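Local coordinates for protein LbaCas13a (C2c2) (Lachnospiraceae bacterium, PDB 5W1H) that binds a crRNA guide and acts as a CRISPR effector nuclease that targets RNA and cleaves at adenosines, at residues Leu1184-Val1189 against Gly1206-Glu1211; Asn1150-Tyr1155 against Ser1218-Ser1223; Asn163-Asn168 against Lys201-Ala206. All coordinates share one frame; numbering follows the deposited sequence.

Contact 1 (Leu1184-Val1189 against Gly1206-Glu1211)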
loop_
_atom_site.group_PDB
_atom_site.type_symbol
_atom_site.label_atom_id
_atom_site.label_comp_id
_atom_site.label_asym_id
_atom_site.label_seq_id
_atom_site.Cartn_x
_atom_site.Cartn_y
_atom_site.Cartn_z
ATOM N N LEU A 1184 -27.708 -8.119 -1.526
ATOM C CA LEU A 1184 -28.279 -8.508 -0.245
ATOM C C LEU A 1184 -29.537 -7.683 -0.005
ATOM O O LEU A 1184 -29.439 -6.452 0.123
ATOM C CB LEU A 1184 -27.274 -8.294 0.879
ATOM C CG LEU A 1184 -27.509 -9.049 2.191
ATOM C CD1 LEU A 1184 -27.762 -10.523 1.919
ATOM C CD2 LEU A 1184 -26.320 -8.877 3.125
ATOM N N PRO A 1185 -30.721 -8.293 0.047
ATOM C CA PRO A 1185 -31.949 -7.515 0.247
ATOM C C PRO A 1185 -31.997 -6.853 1.614
ATOM O O PRO A 1185 -31.427 -7.342 2.593
ATOM C CB PRO A 1185 -33.060 -8.564 0.109
ATOM C CG PRO A 1185 -32.430 -9.700 -0.640
ATOM C CD PRO A 1185 -31.000 -9.717 -0.208
ATOM N N LEU A 1186 -32.709 -5.734 1.675
ATOM C CA LEU A 1186 -32.906 -4.988 2.909
ATOM C C LEU A 1186 -34.398 -4.866 3.191
ATOM O O LEU A 1186 -35.200 -4.674 2.268
ATOM C CB LEU A 1186 -32.254 -3.605 2.814
ATOM C CG LEU A 1186 -31.873 -2.890 4.109
ATOM C CD1 LEU A 1186 -30.632 -2.043 3.890
ATOM C CD2 LEU A 1186 -33.023 -2.019 4.572
ATOM N N TYR A 1187 -34.764 -4.992 4.465
ATOM C CA TYR A 1187 -36.153 -4.913 4.909
ATOM C C TYR A 1187 -36.415 -3.535 5.499
ATOM O O TYR A 1187 -35.636 -3.056 6.327
ATOM C CB TYR A 1187 -36.460 -5.997 5.943
ATOM C CG TYR A 1187 -36.222 -7.401 5.436
ATOM C CD1 TYR A 1187 -34.957 -7.968 5.490
ATOM C CD2 TYR A 1187 -37.259 -8.156 4.901
ATOM C CE1 TYR A 1187 -34.725 -9.244 5.022
ATOM C CE2 TYR A 1187 -37.038 -9.443 4.434
ATOM C CZ TYR A 1187 -35.764 -9.978 4.493
ATOM O OH TYR A 1187 -35.519 -11.251 4.030
ATOM N N TYR A 1188 -37.508 -2.905 5.078
ATOM C CA TYR A 1188 -37.797 -1.537 5.490
ATOM C C TYR A 1188 -39.270 -1.245 5.241
ATOM O O TYR A 1188 -39.975 -2.013 4.582
ATOM C CB TYR A 1188 -36.914 -0.529 4.744
ATOM C CG TYR A 1188 -37.135 -0.520 3.246
ATOM C CD1 TYR A 1188 -36.570 -1.500 2.433
ATOM C CD2 TYR A 1188 -37.899 0.471 2.643
ATOM C CE1 TYR A 1188 -36.773 -1.497 1.068
ATOM C CE2 TYR A 1188 -38.106 0.483 1.275
ATOM C CZ TYR A 1188 -37.541 -0.504 0.493
ATOM O OH TYR A 1188 -37.741 -0.503 -0.869
ATOM N N VAL A 1189 -39.729 -0.124 5.786
ATOM C CA VAL A 1189 -41.072 0.385 5.528
ATOM C C VAL A 1189 -40.976 1.392 4.389
ATOM O O VAL A 1189 -40.280 2.410 4.503
ATOM C CB VAL A 1189 -41.690 1.014 6.785
ATOM C CG1 VAL A 1189 -43.044 1.638 6.457
ATOM C CG2 VAL A 1189 -41.852 -0.043 7.862
ATOM N N GLY A 1206 -26.541 4.506 -1.521
ATOM C CA GLY A 1206 -27.346 5.604 -1.012
ATOM C C GLY A 1206 -28.797 5.218 -0.799
ATOM O O GLY A 1206 -29.439 5.674 0.152
ATOM N N ALA A 1207 -29.336 4.372 -1.679
ATOM C CA ALA A 1207 -30.704 3.901 -1.501
ATOM C C ALA A 1207 -30.817 3.006 -0.275
ATOM O O ALA A 1207 -31.800 3.084 0.471
ATOM C CB ALA A 1207 -31.175 3.159 -2.752
ATOM N N LYS A 1208 -29.815 2.155 -0.045
ATOM C CA LYS A 1208 -29.862 1.257 1.101
ATOM C C LYS A 1208 -29.719 2.011 2.416
ATOM O O LYS A 1208 -30.320 1.618 3.420
ATOM C CB LYS A 1208 -28.786 0.184 0.962
ATOM C CG LYS A 1208 -29.162 -0.881 -0.055
ATOM C CD LYS A 1208 -28.063 -1.880 -0.267
ATOM C CE LYS A 1208 -28.606 -3.143 -0.917
ATOM N NZ LYS A 1208 -27.556 -4.189 -1.028
ATOM N N ILE A 1209 -28.944 3.096 2.431
ATOM C CA ILE A 1209 -28.848 3.911 3.640
ATOM C C ILE A 1209 -30.207 4.518 3.970
ATOM O O ILE A 1209 -30.660 4.482 5.121
ATOM C CB ILE A 1209 -27.758 4.986 3.479
ATOM C CG1 ILE A 1209 -26.376 4.325 3.438
ATOM C CG2 ILE A 1209 -27.839 6.006 4.610
ATOM C CD1 ILE A 1209 -25.229 5.281 3.161
ATOM N N GLY A 1210 -30.886 5.071 2.961
ATOM C CA GLY A 1210 -32.228 5.585 3.183
ATOM C C GLY A 1210 -33.189 4.511 3.655
ATOM O O GLY A 1210 -34.016 4.749 4.539
ATOM N N GLU A 1211 -33.084 3.311 3.081
ATOM C CA GLU A 1211 -33.927 2.199 3.506
ATOM C C GLU A 1211 -33.610 1.772 4.933
ATOM O O GLU A 1211 -34.522 1.450 5.706
ATOM C CB GLU A 1211 -33.763 1.023 2.541
ATOM C CG GLU A 1211 -34.351 1.283 1.164
ATOM C CD GLU A 1211 -33.846 0.309 0.119
ATOM O OE1 GLU A 1211 -33.009 -0.550 0.463
ATOM O OE2 GLU A 1211 -34.276 0.408 -1.048
#

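Contact 2 (Asn1150-Tyr1155 against Ser1218-Ser1223)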
loop_
_atom_site.group_PDB
_atom_site.type_symbol
_atom_site.label_atom_id
_atom_site.label_comp_id
_atom_site.label_asym_id
_atom_site.label_seq_id
_atom_site.Cartn_x
_atom_site.Cartn_y
_atom_site.Cartn_z
ATOM N N ASN A 1150 -31.575 -1.479 26.929
ATOM C CA ASN A 1150 -32.899 -1.630 26.338
ATOM C C ASN A 1150 -32.806 -1.687 24.818
ATOM O O ASN A 1150 -32.245 -0.789 24.182
ATOM C CB ASN A 1150 -33.802 -0.475 26.768
ATOM C CG ASN A 1150 -35.188 -0.560 26.160
ATOM O OD1 ASN A 1150 -35.758 -1.646 26.030
ATOM N ND2 ASN A 1150 -35.735 0.589 25.774
ATOM N N LYS A 1151 -33.361 -2.748 24.233
ATOM C CA LYS A 1151 -33.353 -2.947 22.790
ATOM C C LYS A 1151 -34.752 -3.329 22.331
ATOM O O LYS A 1151 -35.377 -4.221 22.913
ATOM C CB LYS A 1151 -32.340 -4.026 22.387
ATOM C CG LYS A 1151 -30.885 -3.577 22.472
ATOM C CD LYS A 1151 -29.931 -4.741 22.261
ATOM C CE LYS A 1151 -29.774 -5.569 23.527
ATOM N NZ LYS A 1151 -29.061 -4.804 24.587
ATOM N N GLN A 1152 -35.235 -2.659 21.290
ATOM C CA GLN A 1152 -36.582 -2.906 20.802
ATOM C C GLN A 1152 -36.635 -4.181 19.962
ATOM O O GLN A 1152 -35.612 -4.773 19.604
ATOM C CB GLN A 1152 -37.080 -1.714 19.996
ATOM C CG GLN A 1152 -37.378 -0.497 20.844
ATOM C CD GLN A 1152 -37.427 0.763 20.020
ATOM O OE1 GLN A 1152 -36.503 1.051 19.263
ATOM N NE2 GLN A 1152 -38.511 1.515 20.150
ATOM N N ALA A 1153 -37.864 -4.587 19.636
ATOM C CA ALA A 1153 -38.091 -5.885 19.009
ATOM C C ALA A 1153 -37.409 -5.983 17.650
ATOM O O ALA A 1153 -36.683 -6.946 17.378
ATOM C CB ALA A 1153 -39.593 -6.146 18.874
ATOM N N THR A 1154 -37.640 -5.000 16.776
ATOM C CA THR A 1154 -37.119 -5.099 15.417
ATOM C C THR A 1154 -35.613 -4.875 15.345
ATOM O O THR A 1154 -35.003 -5.199 14.322
ATOM C CB THR A 1154 -37.843 -4.114 14.495
ATOM O OG1 THR A 1154 -37.770 -2.791 15.042
ATOM C CG2 THR A 1154 -39.305 -4.518 14.335
ATOM N N TYR A 1155 -35.003 -4.331 16.401
ATOM C CA TYR A 1155 -33.546 -4.267 16.467
ATOM C C TYR A 1155 -32.947 -5.665 16.569
ATOM O O TYR A 1155 -31.879 -5.936 16.007
ATOM C CB TYR A 1155 -33.125 -3.405 17.660
ATOM C CG TYR A 1155 -31.634 -3.135 17.799
ATOM C CD1 TYR A 1155 -31.036 -2.069 17.137
ATOM C CD2 TYR A 1155 -30.840 -3.919 18.625
ATOM C CE1 TYR A 1155 -29.677 -1.805 17.276
ATOM C CE2 TYR A 1155 -29.481 -3.667 18.769
ATOM C CZ TYR A 1155 -28.908 -2.606 18.094
ATOM O OH TYR A 1155 -27.562 -2.347 18.237
ATOM N N SER A 1218 -38.629 3.543 13.531
ATOM C CA SER A 1218 -39.474 3.311 14.693
ATOM C C SER A 1218 -38.716 3.402 16.008
ATOM O O SER A 1218 -39.356 3.488 17.065
ATOM C CB SER A 1218 -40.130 1.933 14.588
ATOM O OG SER A 1218 -39.152 0.930 14.360
ATOM N N PHE A 1219 -37.384 3.391 15.971
ATOM C CA PHE A 1219 -36.607 3.249 17.195
ATOM C C PHE A 1219 -36.833 4.440 18.118
ATOM O O PHE A 1219 -36.737 5.598 17.701
ATOM C CB PHE A 1219 -35.121 3.082 16.869
ATOM C CG PHE A 1219 -34.774 1.734 16.268
ATOM C CD1 PHE A 1219 -35.734 0.737 16.148
ATOM C CD2 PHE A 1219 -33.484 1.465 15.832
ATOM C CE1 PHE A 1219 -35.416 -0.501 15.597
ATOM C CE2 PHE A 1219 -33.159 0.229 15.282
ATOM C CZ PHE A 1219 -34.128 -0.752 15.164
ATOM N N GLU A 1220 -37.150 4.142 19.377
ATOM C CA GLU A 1220 -37.581 5.149 20.336
ATOM C C GLU A 1220 -36.480 5.595 21.287
ATOM O O GLU A 1220 -36.629 6.639 21.932
ATOM C CB GLU A 1220 -38.766 4.612 21.151
ATOM C CG GLU A 1220 -39.857 5.627 21.432
ATOM C CD GLU A 1220 -41.151 4.966 21.879
ATOM O OE1 GLU A 1220 -41.559 3.960 21.258
ATOM O OE2 GLU A 1220 -41.755 5.445 22.860
ATOM N N ASN A 1221 -35.388 4.838 21.396
ATOM C CA ASN A 1221 -34.268 5.207 22.250
ATOM C C ASN A 1221 -33.162 5.925 21.486
ATOM O O ASN A 1221 -32.093 6.175 22.052
ATOM C CB ASN A 1221 -33.706 3.971 22.959
ATOM C CG ASN A 1221 -33.470 2.808 22.013
ATOM O OD1 ASN A 1221 -33.489 2.968 20.793
ATOM N ND2 ASN A 1221 -33.244 1.625 22.577
ATOM N N THR A 1222 -33.394 6.259 20.219
ATOM C CA THR A 1222 -32.442 7.035 19.436
ATOM C C THR A 1222 -33.187 7.707 18.293
ATOM O O THR A 1222 -34.245 7.244 17.861
ATOM C CB THR A 1222 -31.299 6.166 18.892
ATOM O OG1 THR A 1222 -30.491 6.943 17.998
ATOM C CG2 THR A 1222 -31.851 4.956 18.146
ATOM N N SER A 1223 -32.619 8.813 17.812
ATOM C CA SER A 1223 -33.133 9.488 16.630
ATOM C C SER A 1223 -32.399 9.091 15.356
ATOM O O SER A 1223 -32.865 9.431 14.262
ATOM C CB SER A 1223 -33.057 11.011 16.806
ATOM O OG SER A 1223 -33.972 11.458 17.792
HETATM O O HOH W 1 -38.674 -1.084 12.931
#

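Contact 3 (Asn163-Asn168 against Lys201-Ala206)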
loop_
_atom_site.group_PDB
_atom_site.type_symbol
_atom_site.label_atom_id
_atom_site.label_comp_id
_atom_site.label_asym_id
_atom_site.label_seq_id
_atom_site.Cartn_x
_atom_site.Cartn_y
_atom_site.Cartn_z
ATOM N N ASN A 163 41.104 2.258 32.704
ATOM C CA ASN A 163 42.356 1.789 32.116
ATOM C C ASN A 163 42.135 1.210 30.723
ATOM O O ASN A 163 42.946 1.436 29.818
ATOM C CB ASN A 163 43.017 0.761 33.035
ATOM C CG ASN A 163 43.538 1.380 34.319
ATOM O OD1 ASN A 163 43.782 2.587 34.385
ATOM N ND2 ASN A 163 43.714 0.556 35.346
ATOM N N ARG A 164 41.042 0.466 30.528
ATOM C CA ARG A 164 40.745 -0.063 29.200
ATOM C C ARG A 164 40.404 1.057 28.222
ATOM O O ARG A 164 40.773 0.993 27.043
ATOM C CB ARG A 164 39.603 -1.076 29.278
ATOM C CG ARG A 164 40.012 -2.442 29.803
ATOM C CD ARG A 164 41.201 -2.985 29.027
ATOM N NE ARG A 164 41.399 -4.414 29.247
ATOM C CZ ARG A 164 41.146 -5.354 28.341
ATOM N NH1 ARG A 164 41.359 -6.632 28.631
ATOM N NH2 ARG A 164 40.688 -5.017 27.141
ATOM N N ILE A 165 39.701 2.089 28.694
ATOM C CA ILE A 165 39.362 3.220 27.835
ATOM C C ILE A 165 40.616 3.994 27.442
ATOM O O ILE A 165 40.756 4.436 26.295
ATOM C CB ILE A 165 38.329 4.122 28.536
ATOM C CG1 ILE A 165 36.961 3.440 28.585
ATOM C CG2 ILE A 165 38.228 5.477 27.844
ATOM C CD1 ILE A 165 35.960 4.154 29.477
ATOM N N LYS A 166 41.551 4.161 28.380
ATOM C CA LYS A 166 42.750 4.952 28.128
ATOM C C LYS A 166 43.828 4.193 27.369
ATOM O O LYS A 166 44.756 4.826 26.850
ATOM C CB LYS A 166 43.348 5.448 29.446
ATOM C CG LYS A 166 42.548 6.524 30.149
ATOM C CD LYS A 166 43.203 6.898 31.471
ATOM C CE LYS A 166 44.661 7.280 31.282
ATOM N NZ LYS A 166 45.274 7.751 32.554
ATOM N N ASN A 167 43.729 2.864 27.290
ATOM C CA ASN A 167 44.853 2.056 26.823
ATOM C C ASN A 167 45.247 2.404 25.391
ATOM O O ASN A 167 46.435 2.384 25.046
ATOM C CB ASN A 167 44.509 0.571 26.938
ATOM C CG ASN A 167 45.734 -0.296 27.149
ATOM O OD1 ASN A 167 46.846 0.078 26.774
ATOM N ND2 ASN A 167 45.537 -1.460 27.754
ATOM N N ASN A 168 44.273 2.732 24.543
ATOM C CA ASN A 168 44.542 3.038 23.144
ATOM C C ASN A 168 44.379 4.517 22.818
ATOM O O ASN A 168 44.378 4.883 21.638
ATOM C CB ASN A 168 43.637 2.205 22.237
ATOM C CG ASN A 168 43.755 0.721 22.504
ATOM O OD1 ASN A 168 44.791 0.244 22.968
ATOM N ND2 ASN A 168 42.692 -0.021 22.214
ATOM N N LYS A 201 30.084 10.427 33.173
ATOM C CA LYS A 201 30.881 10.577 34.386
ATOM C C LYS A 201 32.135 9.713 34.325
ATOM O O LYS A 201 33.226 10.158 34.702
ATOM C CB LYS A 201 30.033 10.219 35.607
ATOM C CG LYS A 201 30.697 10.471 36.947
ATOM C CD LYS A 201 29.684 10.348 38.079
ATOM C CE LYS A 201 30.315 10.618 39.437
ATOM N NZ LYS A 201 29.304 10.526 40.521
ATOM N N LEU A 202 31.994 8.478 33.835
ATOM C CA LEU A 202 33.143 7.599 33.656
ATOM C C LEU A 202 34.150 8.190 32.677
ATOM O O LEU A 202 35.358 8.194 32.943
ATOM C CB LEU A 202 32.669 6.227 33.171
ATOM C CG LEU A 202 33.746 5.243 32.711
ATOM C CD1 LEU A 202 34.640 4.868 33.872
ATOM C CD2 LEU A 202 33.109 4.000 32.096
ATOM N N LEU A 203 33.673 8.696 31.536
ATOM C CA LEU A 203 34.587 9.218 30.523
ATOM C C LEU A 203 35.288 10.488 30.994
ATOM O O LEU A 203 36.469 10.701 30.687
ATOM C CB LEU A 203 33.840 9.471 29.216
ATOM C CG LEU A 203 33.472 8.222 28.416
ATOM C CD1 LEU A 203 32.609 8.584 27.223
ATOM C CD2 LEU A 203 34.727 7.482 27.968
ATOM N N MET A 204 34.582 11.354 31.728
ATOM C CA MET A 204 35.235 12.554 32.245
ATOM C C MET A 204 36.333 12.187 33.236
ATOM O O MET A 204 37.440 12.736 33.181
ATOM C CB MET A 204 34.209 13.489 32.890
ATOM C CG MET A 204 33.227 14.125 31.904
ATOM S SD MET A 204 33.963 15.349 30.795
ATOM C CE MET A 204 34.102 16.771 31.880
ATOM N N ASN A 205 36.044 11.248 34.142
ATOM C CA ASN A 205 37.070 10.755 35.055
ATOM C C ASN A 205 38.222 10.106 34.293
ATOM O O ASN A 205 39.393 10.285 34.651
ATOM C CB ASN A 205 36.456 9.766 36.050
ATOM C CG ASN A 205 35.358 10.394 36.902
ATOM O OD1 ASN A 205 35.202 11.616 36.934
ATOM N ND2 ASN A 205 34.596 9.557 37.601
ATOM N N ALA A 206 37.910 9.357 33.230
ATOM C CA ALA A 206 38.956 8.669 32.473
ATOM C C ALA A 206 39.930 9.655 31.843
ATOM O O ALA A 206 41.137 9.389 31.775
ATOM C CB ALA A 206 38.331 7.782 31.397
#

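Contact 1 (Leu1184-Val1189 against Gly1206-Glu1211)
K1208 reaches from helix 1205-1216 to the 1184-1189 segment with its chain extended beyond CG, so that the buried ammonium arrives at a backbone carbonyl. K1208 NZ donates to L1184 O at 3.2 Å, with a C=O...N angle of 136° and the nitrogen tilted 22° from the carbonyl plane. The carbonyl oxygens of G1201 and A1178 take further bonds from the same nitrogen, so three peptide oxygens grip it. Nearer the helix backbone, L1186 CD1 rests on K1208 O (3.7 Å) and beside K1208 CB.

One turn on, E1211 meets both L1186 and Y1188. Its CB packs on L1186 CD2 at 3.7 Å, and its CG lies over the middle of the Y1188 ring, 3.5 Å from the centroid, in a CH-pi contact. The carboxylate follows on over the same face, 8° from parallel with the ring, E1211 CD lying 3.6 Å from Y1188 CE1. The carboxylate of E1203 is close to E1211 OE1, a closeness of like charges that the neighbouring K1208 may partly offset.

Strand 1187-1189 pairs antiparallel with 1196-1198, and helix 1205-1216 packs back on the first strand of this small beta hairpin and on the run of chain that leads into it.

Contact 2 (Asn1150-Tyr1155 against Ser1218-Ser1223)
Q1152 and F1219 make the tight part of this contact. The Q1152 side chain points across to the 1218-1223 loop, where OE1 lies 3.0 Å from F1219 CA and 3.2 Å from F1219 CD1. The same oxygen accepts a weak hydrogen bond from E1220 N (3.2 Å, bent to 150°). The far end of the F1219 ring abuts both T1154 and Y1155. T1154 OG1 sits at the ring edge, 3.3 Å from F1219 CE1, while F1219 CE2 meets the edge of the Y1155 ring at CD1 (3.6 Å) and F1219 CZ lies against Y1155 CB. The two rings are oblique, their planes 63° apart. The first torsion of Y1155, with CG anti to the backbone N (chi1 -175°), turns its ring to that meeting.

The outer side is looser. N1150, S1218 and E1220 are exposed there, and a water bonded to T1154 OG1 (2.9 Å) also lies near S1218 OG, at a separation too short to be trusted. N1221 OD1, by contrast, is buried without a polar partner in the model.

Q1152 is the N-cap residue of helix 1153-1156. Behind it Y1155 packs on helix 1106-1145, its OH bonded to H1141, while T1154 O takes a bond from Y1215 in helix 1205-1216.

Contact 3 (Asn163-Asn168 against Lys201-Ala206)
I165 meets L202, L203 and A206 with both ends of its branched side chain. Its CD1 touches two leucines, lying 3.9 Å from L202 CD2 and also 3.9 Å from L203 CD2. The other branch, I165 CG2, comes to 4.0 Å from L203 CD2 and 4.2 Å from A206 CB. I165 and L203 cross at about a right angle, whereas I165 and L202 meet more slantwise. With CG1 anti to the carbonyl carbon (chi1 -72°) and the chain extended beyond it, CD1 is carried out to the two leucine methyls, and CG2 is left facing A206.

Next to this cluster, on the exposed rim, K166 brings its CG and CD methylenes up to the oxygen end of the A206 carbonyl, the last of the partner helix. K166 CD approaches A206 O to 3.3 Å, a contact of methylene with oxygen, and the bend at chi3 (54°) takes the chain on past it.

A second shell sets these groups in place. I162, one turn earlier in helix 158-166, packs on L202, N205 and A206, while N205 ND2 bonds to E158 OE1 and ties the same two helices by a polar link. L202 also meets V218 and F222 of helix 218-230, and L203 meets I178 of helix 175-185. R164 NH2 bonds to G100 O, fastening the first helix to another part of the chain.

Methyl packing therefore carries the contact. The ammonium of K166, near the C-terminal end of helix 193-206, would probably interact favourably with that end's partial negative charge.

How the contacts relate
From the N terminus, contact 3 comes first: it brings the end of helix 158-166 to the end of helix 193-206 and closes a loop that includes helix 175-185. It is complete long before the others begin. Contact 2 opens at 1150-1155 and closes only at 1218-1223, joining the start of helix 1153-1156 to the loop after helix 1205-1216, and contact 1 is nested wholly within it. Helix 1205-1216 links the two, supplying one side of contact 1 and leading into the loop of contact 2; their centres are about 17 Å apart, and the nearest atoms, about 7 Å apart, do not touch. Contacts 1 and 3 lie on opposite sides of the chain's centre, about 77 Å between centres.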